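Local atomic coordinates of decapping nuclease RAI1 (Scheffersomyces stipitis, PDB entry 5BTO), a protein that removes NAD caps from the 5' ends of RNAs with the help of a divalent metal cation, and binds and stimulates the exoribonuclease RAT1. Residues K24-I29 with I221-G226; H253-K258 with I288-Y293; K358-S363 with F371-L376. One frame throughout, in Å; residues are numbered along the deposited sequence.

Contact 1: K24-I29 with I221-G226; sequences KQPKEI and IKTGIG
The carbonyl oxygen of Lys27 takes the backbone N of Lys222 at 2.8 Å, and the CA of Ile221 also leans on it in a CA-H...O contact. This is the start of an antiparallel pairing between strands 27-34 and 216-225 in the large mixed sheet of the PD-(D/E)XK nuclease fold. Lys27 and Lys222 form a hydrogen-bonded pair, closed by Lys27 N to Lys222 O at 3.0 Å; the same Lys222 oxygen receives the CA-H of Pro26. Glu28 and Ile221 follow as a non-hydrogen-bonded pair.

On the Ile221 side, its CD1 rests against Pro26 CB at 3.7 Å, and Pro26 also runs side by side with Thr223, its CG 3.8 Å from Thr223 OG1. On the Lys222 side, CG and CD of the Lys222 chain pass across Ile29, with CG 3.9 Å from Ile29 CD1. Glu28 turns its carboxylate out of the pair, toward a salt bridge with Lys48 and a hydrogen bond to Ser219.

Before Lys27 the chains no longer pair as strands, and Lys24 reaches across with its side chain. Lys24 CG, anti to the carbonyl carbon (chi1 -46°), comes 3.1 Å from Gly224 O, and a bend at chi2 carries the amine on toward Gly226. There the direct bond from Lys24 NZ to Gly226 O is weak, while a water accepts from NZ at 2.8 Å and donates to that same carbonyl oxygen.

Contact 2: H253-K258 with I288-Y293; sequences HYMELK and IRKVVY
Lys258 lays its CB over one face of the Tyr293 ring, 3.5 Å from the centroid and 21° off the ring normal, a CH-pi contact displaced toward the ring's CE1 rim. The two residues belong to parallel neighbours, strands 254-261 and 290-296, joined through helix 266-286 as a beta-alpha-beta unit of the nuclease fold. Leading up to this pair, the backbones bond in turn: Glu256 N to Lys290 O, Val292 N to Glu256 O at 2.8 Å, and Lys258 N to Val292 O.

Glu256, Lys258, Val291 and Tyr293 share the face turned to helix 266-286, where Tyr293 OH bonds Thr279 OG1. With Tyr293 replaced by an alanine, the Lys258 methylenes would probably lose their aromatic cover, and Thr279 its hydroxyl partner. This face carries part of the active site: Glu256 binds metal and Lys258 substrate. Leu257 is also a metal-binding residue, though its side chain turns to the other face. With CG anti to the backbone N (chi1 -176°) and a bend at chi2, Glu256 brings OE2 into a 2.6 Å salt bridge with Lys258 NZ, which lies on the anti side of OE2, somewhat out of the carboxylate plane, and also bonds substrate-binding Gln282.

On the other face Met255 crosses Val292, SD to CG2 3.8 Å, and Leu257 CD2 lies alongside Val292 CB, with Tyr55 covering all three. Where the strands open, Ile288 CD1 comes in at the edge of the Tyr254 ring and 3.5 Å from its CB. Beside it a water donates to Tyr254 O and accepts from Arg289 N at 2.8 Å.

Contact 3: K358-S363 with F371-L376; sequences KAYRVS and FTLREL
Val362 CG1 presses against the Phe371 ring at CZ, 3.5 Å away, while CG2 meets Leu373 CD1. Leu373 reaches on with that same CD1 to Tyr360 CB at 3.7 Å, making a close apolar row against which helix 333-350 packs: Leu347 on Val362, Val343 on Phe371, Trp346 on Leu373. The Phe371 ring also meets Trp339 edge-to-face.

These side chains project from a beta hairpin, strands 359-365 and 370-375, within the large mixed sheet. Arg361 and Arg374 exchange two hydrogen bonds, as do Ser363 and Thr372, and beyond them Leu376 N bonds Ala359 O at 2.8 Å.

The opposite face is more polar, and water enters it beside Thr372. The guanidinium groups of Arg361 and Arg374 stand nearly perpendicular, planes 83° apart, with Arg361 NH1 3.5 Å from Arg374 NH2: two donors side by side, a repulsion probably offset in part by long, weak ion pairs of Arg361 NH2 with Asp148 and Glu380. Bends at chi2 and chi3 fold the Arg361 chain back, its NH2 going to Asn135, and Leu376 CD2 lies over one face of the guanidinium, nearest to Arg361 CB at 3.9 Å. Two waters share Thr372 OG1, one donating to Arg361 O, the other to Ser363 O.

At the hairpin's open end a salt bridge sets Lys358 NZ 2.6 Å from Glu375 OE2, on the syn side and 33° out of the carboxylate plane.

Along the chain the contacts come in series: contact 1 closes before contact 2 opens, and contact 3 follows. Contacts 1 and 3 belong to the same ten-stranded mixed sheet but in different regions, their centres about 25 Å apart without touching. Contact 2 belongs to the separate four-stranded sheet that carries some of the metal- and substrate-binding residues. Its centre lies about 18 Å from that of contact 1, and the two meet where Glu28 OE1 stands 2.6 Å from Tyr254 OH, a probable hydrogen bond tying one sheet to the other. Contacts 2 and 3 lie on opposite sides of the chain's centre, about 34 Å between centres, which leaves the hairpin far from the active site.

Contact 1: K24-I29 with I221-G226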
loop_
_atom_site.group_PDB
_atom_site.type_symbol
_atom_site.label_atom_id
_atom_site.label_comp_id
_atom_site.label_asym_id
_atom_site.label_seq_id
_atom_site.Cartn_x
_atom_site.Cartn_y
_atom_site.Cartn_z
ATOM N N LYS A 24 15.334 6.871 16.816
ATOM C CA LYS A 24 16.169 8.059 16.680
ATOM C C LYS A 24 15.959 8.952 17.893
ATOM O O LYS A 24 14.830 9.130 18.340
ATOM C CB LYS A 24 15.779 8.837 15.422
ATOM C CG LYS A 24 15.608 7.986 14.183
ATOM C CD LYS A 24 16.938 7.473 13.687
ATOM C CE LYS A 24 16.758 6.558 12.490
ATOM N NZ LYS A 24 18.012 5.816 12.190
ATOM N N GLN A 25 17.036 9.517 18.425
ATOM C CA GLN A 25 16.915 10.439 19.551
ATOM C C GLN A 25 16.909 11.884 19.075
ATOM O O GLN A 25 17.923 12.390 18.595
ATOM C CB GLN A 25 18.045 10.236 20.562
ATOM C CG GLN A 25 18.133 11.346 21.611
ATOM C CD GLN A 25 16.943 11.369 22.558
ATOM O OE1 GLN A 25 16.636 10.366 23.204
ATOM N NE2 GLN A 25 16.270 12.517 22.651
ATOM N N PRO A 26 15.762 12.558 19.213
ATOM C CA PRO A 26 15.681 13.955 18.780
ATOM C C PRO A 26 16.569 14.858 19.635
ATOM O O PRO A 26 16.857 14.565 20.814
ATOM C CB PRO A 26 14.206 14.314 19.007
ATOM C CG PRO A 26 13.492 13.015 19.138
ATOM C CD PRO A 26 14.477 12.050 19.712
ATOM N N LYS A 27 16.984 15.971 19.040
ATOM C CA LYS A 27 17.806 16.952 19.735
ATOM C C LYS A 27 17.406 18.361 19.309
ATOM O O LYS A 27 17.325 18.652 18.113
ATOM C CB LYS A 27 19.282 16.708 19.417
ATOM C CG LYS A 27 20.188 17.848 19.815
ATOM C CD LYS A 27 21.637 17.594 19.400
ATOM C CE LYS A 27 22.512 18.785 19.753
ATOM N NZ LYS A 27 23.964 18.519 19.555
ATOM N N GLU A 28 17.140 19.236 20.273
ATOM C CA GLU A 28 16.825 20.619 19.933
ATOM C C GLU A 28 18.068 21.322 19.404
ATOM O O GLU A 28 19.166 21.199 19.990
ATOM C CB GLU A 28 16.307 21.397 21.149
ATOM C CG GLU A 28 15.937 22.844 20.811
ATOM C CD GLU A 28 15.372 23.611 21.997
ATOM O OE1 GLU A 28 14.209 23.354 22.400
ATOM O OE2 GLU A 28 16.092 24.482 22.514
ATOM N N ILE A 29 17.905 22.084 18.330
ATOM C CA ILE A 29 19.023 22.892 17.828
ATOM C C ILE A 29 18.782 24.400 17.926
ATOM O O ILE A 29 19.731 25.174 18.009
ATOM C CB ILE A 29 19.464 22.495 16.393
ATOM C CG1 ILE A 29 18.265 22.425 15.449
ATOM C CG2 ILE A 29 20.203 21.172 16.419
ATOM C CD1 ILE A 29 18.661 22.505 13.962
ATOM N N ILE A 221 13.867 20.875 16.306
ATOM C CA ILE A 221 14.700 19.728 16.620
ATOM C C ILE A 221 15.212 19.058 15.366
ATOM O O ILE A 221 14.616 19.187 14.292
ATOM C CB ILE A 221 13.913 18.668 17.442
ATOM C CG1 ILE A 221 12.770 18.068 16.610
ATOM C CG2 ILE A 221 13.347 19.293 18.720
ATOM C CD1 ILE A 221 12.199 16.799 17.209
ATOM N N LYS A 222 16.339 18.365 15.507
ATOM C CA LYS A 222 16.808 17.452 14.473
ATOM C C LYS A 222 16.432 16.052 14.912
ATOM O O LYS A 222 16.605 15.683 16.077
ATOM C CB LYS A 222 18.318 17.557 14.277
ATOM C CG LYS A 222 18.753 18.687 13.373
ATOM C CD LYS A 222 20.270 18.699 13.213
ATOM C CE LYS A 222 20.821 17.300 12.958
ATOM N NZ LYS A 222 20.564 16.786 11.581
ATOM N N THR A 223 15.868 15.280 13.991
ATOM C CA THR A 223 15.496 13.919 14.306
ATOM C C THR A 223 15.531 13.114 13.020
ATOM O O THR A 223 16.128 13.538 12.036
ATOM C CB THR A 223 14.107 13.872 14.983
ATOM O OG1 THR A 223 13.823 12.539 15.421
ATOM C CG2 THR A 223 13.025 14.374 14.039
ATOM N N GLY A 224 14.905 11.954 13.018
ATOM C CA GLY A 224 14.922 11.137 11.822
ATOM C C GLY A 224 13.951 9.998 11.926
ATOM O O GLY A 224 13.394 9.735 12.987
ATOM N N ILE A 225 13.739 9.333 10.800
ATOM C CA ILE A 225 12.972 8.103 10.765
ATOM C C ILE A 225 13.570 7.302 9.621
ATOM O O ILE A 225 13.838 7.851 8.552
ATOM C CB ILE A 225 11.456 8.353 10.564
ATOM C CG1 ILE A 225 10.708 7.025 10.502
ATOM C CG2 ILE A 225 11.179 9.180 9.302
ATOM C CD1 ILE A 225 9.790 6.798 11.647
ATOM N N GLY A 226 13.826 6.023 9.860
ATOM C CA GLY A 226 14.561 5.218 8.898
ATOM C C GLY A 226 15.860 5.902 8.507
ATOM O O GLY A 226 16.661 6.265 9.376
HETATM O O HOH W 1 19.343 7.217 10.212
#

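Contact 2: H253-K258 with I288-Y293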
loop_
_atom_site.group_PDB
_atom_site.type_symbol
_atom_site.label_atom_id
_atom_site.label_comp_id
_atom_site.label_asym_id
_atom_site.label_seq_id
_atom_site.Cartn_x
_atom_site.Cartn_y
_atom_site.Cartn_z
ATOM N N HIS A 253 13.592 17.985 29.280
ATOM C CA HIS A 253 13.092 18.871 30.339
ATOM C C HIS A 253 11.746 19.522 30.016
ATOM O O HIS A 253 11.198 20.289 30.820
ATOM C CB HIS A 253 14.142 19.932 30.664
ATOM C CG HIS A 253 15.420 19.357 31.173
ATOM N ND1 HIS A 253 15.626 19.086 32.511
ATOM C CD2 HIS A 253 16.555 18.988 30.533
ATOM C CE1 HIS A 253 16.837 18.582 32.672
ATOM N NE2 HIS A 253 17.424 18.518 31.489
ATOM N N TYR A 254 11.204 19.199 28.847
ATOM C CA TYR A 254 9.932 19.760 28.398
ATOM C C TYR A 254 8.759 18.852 28.765
ATOM O O TYR A 254 8.932 17.663 29.003
ATOM C CB TYR A 254 9.929 19.930 26.877
ATOM C CG TYR A 254 10.854 20.988 26.333
ATOM C CD1 TYR A 254 11.220 22.094 27.094
ATOM C CD2 TYR A 254 11.339 20.898 25.034
ATOM C CE1 TYR A 254 12.062 23.068 26.569
ATOM C CE2 TYR A 254 12.177 21.866 24.504
ATOM C CZ TYR A 254 12.534 22.949 25.276
ATOM O OH TYR A 254 13.360 23.911 24.753
ATOM N N MET A 255 7.564 19.424 28.801
ATOM C CA MET A 255 6.366 18.651 29.129
ATOM C C MET A 255 5.180 19.216 28.357
ATOM O O MET A 255 5.109 20.418 28.098
ATOM C CB MET A 255 6.110 18.678 30.654
ATOM C CG MET A 255 5.043 17.685 31.136
ATOM S SD MET A 255 5.093 17.383 32.928
ATOM C CE MET A 255 4.891 19.066 33.491
ATOM N N GLU A 256 4.264 18.337 27.961
ATOM C CA GLU A 256 3.032 18.735 27.305
ATOM C C GLU A 256 1.904 18.836 28.331
ATOM O O GLU A 256 1.881 18.077 29.298
ATOM C CB GLU A 256 2.674 17.682 26.255
ATOM C CG GLU A 256 1.462 18.003 25.415
ATOM C CD GLU A 256 1.809 18.860 24.218
ATOM O OE1 GLU A 256 3.014 19.045 23.952
ATOM O OE2 GLU A 256 0.878 19.344 23.542
ATOM N N LEU A 257 0.977 19.762 28.116
ATOM C CA LEU A 257 -0.189 19.928 29.000
ATOM C C LEU A 257 -1.481 19.832 28.191
ATOM O O LEU A 257 -1.673 20.584 27.242
ATOM C CB LEU A 257 -0.139 21.291 29.687
ATOM C CG LEU A 257 1.115 21.555 30.515
ATOM C CD1 LEU A 257 1.121 22.975 31.057
ATOM C CD2 LEU A 257 1.210 20.539 31.641
ATOM N N LYS A 258 -2.376 18.928 28.588
ATOM C CA LYS A 258 -3.619 18.709 27.854
ATOM C C LYS A 258 -4.782 18.597 28.820
ATOM O O LYS A 258 -4.580 18.362 30.013
ATOM C CB LYS A 258 -3.536 17.410 27.047
ATOM C CG LYS A 258 -2.369 17.303 26.103
ATOM C CD LYS A 258 -2.559 18.173 24.886
ATOM C CE LYS A 258 -1.604 17.736 23.770
ATOM N NZ LYS A 258 -1.459 18.765 22.699
ATOM N N ILE A 288 9.397 14.711 23.375
ATOM C CA ILE A 288 8.870 15.172 24.665
ATOM C C ILE A 288 8.516 13.940 25.490
ATOM O O ILE A 288 7.773 13.082 25.026
ATOM C CB ILE A 288 7.609 16.049 24.498
ATOM C CG1 ILE A 288 7.867 17.260 23.587
ATOM C CG2 ILE A 288 7.036 16.468 25.868
ATOM C CD1 ILE A 288 8.948 18.154 24.031
ATOM N N ARG A 289 9.028 13.861 26.718
ATOM C CA ARG A 289 8.986 12.623 27.498
ATOM C C ARG A 289 7.882 12.589 28.554
ATOM O O ARG A 289 7.624 11.545 29.137
ATOM C CB ARG A 289 10.336 12.384 28.191
ATOM C CG ARG A 289 11.505 12.275 27.212
ATOM C CD ARG A 289 12.818 11.988 27.939
ATOM N NE ARG A 289 13.971 12.002 27.040
ATOM C CZ ARG A 289 15.207 11.667 27.399
ATOM N NH1 ARG A 289 15.457 11.280 28.643
ATOM N NH2 ARG A 289 16.195 11.715 26.511
ATOM N N LYS A 290 7.262 13.733 28.812
ATOM C CA LYS A 290 6.230 13.809 29.854
ATOM C C LYS A 290 4.997 14.556 29.359
ATOM O O LYS A 290 5.107 15.546 28.637
ATOM C CB LYS A 290 6.769 14.510 31.109
ATOM C CG LYS A 290 7.835 13.751 31.916
ATOM C CD LYS A 290 8.142 14.495 33.219
ATOM C CE LYS A 290 9.494 14.114 33.852
ATOM N NZ LYS A 290 9.814 12.659 33.804
ATOM N N VAL A 291 3.823 14.080 29.770
ATOM C CA VAL A 291 2.567 14.727 29.450
ATOM C C VAL A 291 1.694 14.770 30.697
ATOM O O VAL A 291 1.563 13.761 31.396
ATOM C CB VAL A 291 1.762 13.917 28.414
ATOM C CG1 VAL A 291 0.468 14.639 28.087
ATOM C CG2 VAL A 291 2.577 13.656 27.173
ATOM N N VAL A 292 1.072 15.913 30.963
ATOM C CA VAL A 292 0.067 15.966 32.031
ATOM C C VAL A 292 -1.317 16.195 31.442
ATOM O O VAL A 292 -1.522 17.137 30.679
ATOM C CB VAL A 292 0.368 17.076 33.069
ATOM C CG1 VAL A 292 -0.865 17.345 33.928
ATOM C CG2 VAL A 292 1.545 16.674 33.941
ATOM N N TYR A 293 -2.266 15.330 31.793
ATOM C CA TYR A 293 -3.667 15.560 31.448
ATOM C C TYR A 293 -4.449 16.062 32.651
ATOM O O TYR A 293 -4.383 15.477 33.735
ATOM C CB TYR A 293 -4.337 14.284 30.923
ATOM C CG TYR A 293 -4.386 14.214 29.423
ATOM C CD1 TYR A 293 -5.425 14.809 28.712
ATOM C CD2 TYR A 293 -3.382 13.568 28.716
ATOM C CE1 TYR A 293 -5.463 14.744 27.324
ATOM C CE2 TYR A 293 -3.404 13.509 27.337
ATOM C CZ TYR A 293 -4.442 14.100 26.649
ATOM O OH TYR A 293 -4.466 14.029 25.274
HETATM O O HOH W 2 10.538 15.850 27.927
#

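Contact 3: K358-S363 with F371-L376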
loop_
_atom_site.group_PDB
_atom_site.type_symbol
_atom_site.label_atom_id
_atom_site.label_comp_id
_atom_site.label_asym_id
_atom_site.label_seq_id
_atom_site.Cartn_x
_atom_site.Cartn_y
_atom_site.Cartn_z
ATOM N N LYS A 358 9.820 22.155 -9.915
ATOM C CA LYS A 358 8.507 21.575 -9.619
ATOM C C LYS A 358 8.121 21.634 -8.141
ATOM O O LYS A 358 8.973 21.701 -7.277
ATOM C CB LYS A 358 8.480 20.105 -10.045
ATOM C CG LYS A 358 8.749 19.849 -11.516
ATOM C CD LYS A 358 8.600 18.363 -11.813
ATOM C CE LYS A 358 8.912 18.042 -13.272
ATOM N NZ LYS A 358 8.111 18.870 -14.229
ATOM N N ALA A 359 6.822 21.570 -7.877
ATOM C CA ALA A 359 6.294 21.470 -6.517
ATOM C C ALA A 359 5.249 20.363 -6.505
ATOM O O ALA A 359 4.692 20.022 -7.557
ATOM C CB ALA A 359 5.675 22.777 -6.091
ATOM N N TYR A 360 4.970 19.820 -5.324
ATOM C CA TYR A 360 4.080 18.668 -5.200
ATOM C C TYR A 360 2.998 18.864 -4.128
ATOM O O TYR A 360 3.162 19.649 -3.182
ATOM C CB TYR A 360 4.896 17.393 -4.906
ATOM C CG TYR A 360 5.781 16.976 -6.058
ATOM C CD1 TYR A 360 7.045 17.540 -6.248
ATOM C CD2 TYR A 360 5.343 16.031 -6.981
ATOM C CE1 TYR A 360 7.843 17.165 -7.344
ATOM C CE2 TYR A 360 6.129 15.656 -8.053
ATOM C CZ TYR A 360 7.379 16.216 -8.227
ATOM O OH TYR A 360 8.132 15.825 -9.323
ATOM N N ARG A 361 1.883 18.161 -4.313
ATOM C CA ARG A 361 0.794 18.115 -3.344
ATOM C C ARG A 361 0.638 16.684 -2.850
ATOM O O ARG A 361 0.424 15.763 -3.641
ATOM C CB ARG A 361 -0.513 18.600 -3.985
ATOM C CG ARG A 361 -1.787 18.297 -3.194
ATOM C CD ARG A 361 -1.858 19.095 -1.878
ATOM N NE ARG A 361 -1.573 20.517 -2.079
ATOM C CZ ARG A 361 -2.367 21.367 -2.725
ATOM N NH1 ARG A 361 -3.511 20.952 -3.254
ATOM N NH2 ARG A 361 -2.011 22.639 -2.857
ATOM N N VAL A 362 0.776 16.500 -1.539
ATOM C CA VAL A 362 0.506 15.219 -0.899
ATOM C C VAL A 362 -0.888 15.319 -0.306
ATOM O O VAL A 362 -1.182 16.253 0.438
ATOM C CB VAL A 362 1.526 14.914 0.228
ATOM C CG1 VAL A 362 1.153 13.625 0.965
ATOM C CG2 VAL A 362 2.930 14.818 -0.336
ATOM N N SER A 363 -1.761 14.374 -0.648
ATOM C CA SER A 363 -3.146 14.475 -0.212
ATOM C C SER A 363 -3.702 13.135 0.233
ATOM O O SER A 363 -3.515 12.110 -0.432
ATOM C CB SER A 363 -4.019 15.037 -1.346
ATOM O OG SER A 363 -5.370 15.164 -0.934
ATOM N N PHE A 371 -4.281 7.920 -0.825
ATOM C CA PHE A 371 -3.156 8.768 -0.456
ATOM C C PHE A 371 -2.345 8.998 -1.722
ATOM O O PHE A 371 -1.842 8.045 -2.320
ATOM C CB PHE A 371 -2.308 8.054 0.592
ATOM C CG PHE A 371 -1.306 8.947 1.280
ATOM C CD1 PHE A 371 -0.070 9.190 0.702
ATOM C CD2 PHE A 371 -1.597 9.527 2.504
ATOM C CE1 PHE A 371 0.869 9.999 1.334
ATOM C CE2 PHE A 371 -0.673 10.342 3.132
ATOM C CZ PHE A 371 0.567 10.581 2.552
ATOM N N THR A 372 -2.225 10.254 -2.141
ATOM C CA THR A 372 -1.628 10.541 -3.438
ATOM C C THR A 372 -0.564 11.622 -3.383
ATOM O O THR A 372 -0.539 12.457 -2.466
ATOM C CB THR A 372 -2.685 10.979 -4.466
ATOM O OG1 THR A 372 -3.360 12.153 -3.994
ATOM C CG2 THR A 372 -3.703 9.861 -4.720
ATOM N N LEU A 373 0.303 11.593 -4.390
ATOM C CA LEU A 373 1.325 12.601 -4.608
ATOM C C LEU A 373 1.118 13.127 -6.022
ATOM O O LEU A 373 1.158 12.358 -6.979
ATOM C CB LEU A 373 2.705 11.963 -4.498
ATOM C CG LEU A 373 3.939 12.803 -4.832
ATOM C CD1 LEU A 373 4.113 13.967 -3.861
ATOM C CD2 LEU A 373 5.189 11.919 -4.842
ATOM N N ARG A 374 0.891 14.429 -6.144
ATOM C CA ARG A 374 0.588 15.053 -7.430
ATOM C C ARG A 374 1.531 16.218 -7.706
ATOM O O ARG A 374 1.814 17.016 -6.815
ATOM C CB ARG A 374 -0.866 15.527 -7.418
ATOM C CG ARG A 374 -1.242 16.468 -8.524
ATOM C CD ARG A 374 -2.742 16.679 -8.539
ATOM N NE ARG A 374 -3.219 17.474 -7.411
ATOM C CZ ARG A 374 -3.335 18.797 -7.442
ATOM N NH1 ARG A 374 -2.992 19.464 -8.536
ATOM N NH2 ARG A 374 -3.794 19.457 -6.387
ATOM N N GLU A 375 2.019 16.309 -8.942
ATOM C CA GLU A 375 2.846 17.437 -9.358
ATOM C C GLU A 375 1.956 18.650 -9.618
ATOM O O GLU A 375 0.987 18.565 -10.374
ATOM C CB GLU A 375 3.629 17.086 -10.635
ATOM C CG GLU A 375 4.544 18.197 -11.135
ATOM C CD GLU A 375 5.314 17.809 -12.386
ATOM O OE1 GLU A 375 5.480 16.593 -12.645
ATOM O OE2 GLU A 375 5.749 18.727 -13.114
ATOM N N LEU A 376 2.286 19.781 -8.996
ATOM C CA LEU A 376 1.527 21.011 -9.190
ATOM C C LEU A 376 1.967 21.683 -10.489
ATOM O O LEU A 376 3.048 21.397 -11.006
ATOM C CB LEU A 376 1.727 21.961 -7.995
ATOM C CG LEU A 376 1.176 21.435 -6.662
ATOM C CD1 LEU A 376 1.649 22.254 -5.456
ATOM C CD2 LEU A 376 -0.353 21.366 -6.713
HETATM O O HOH W 3 5.396 22.164 -10.105
HETATM O O HOH W 4 -2.139 14.584 -4.309
HETATM O O HOH W 5 -5.749 11.611 -2.541
#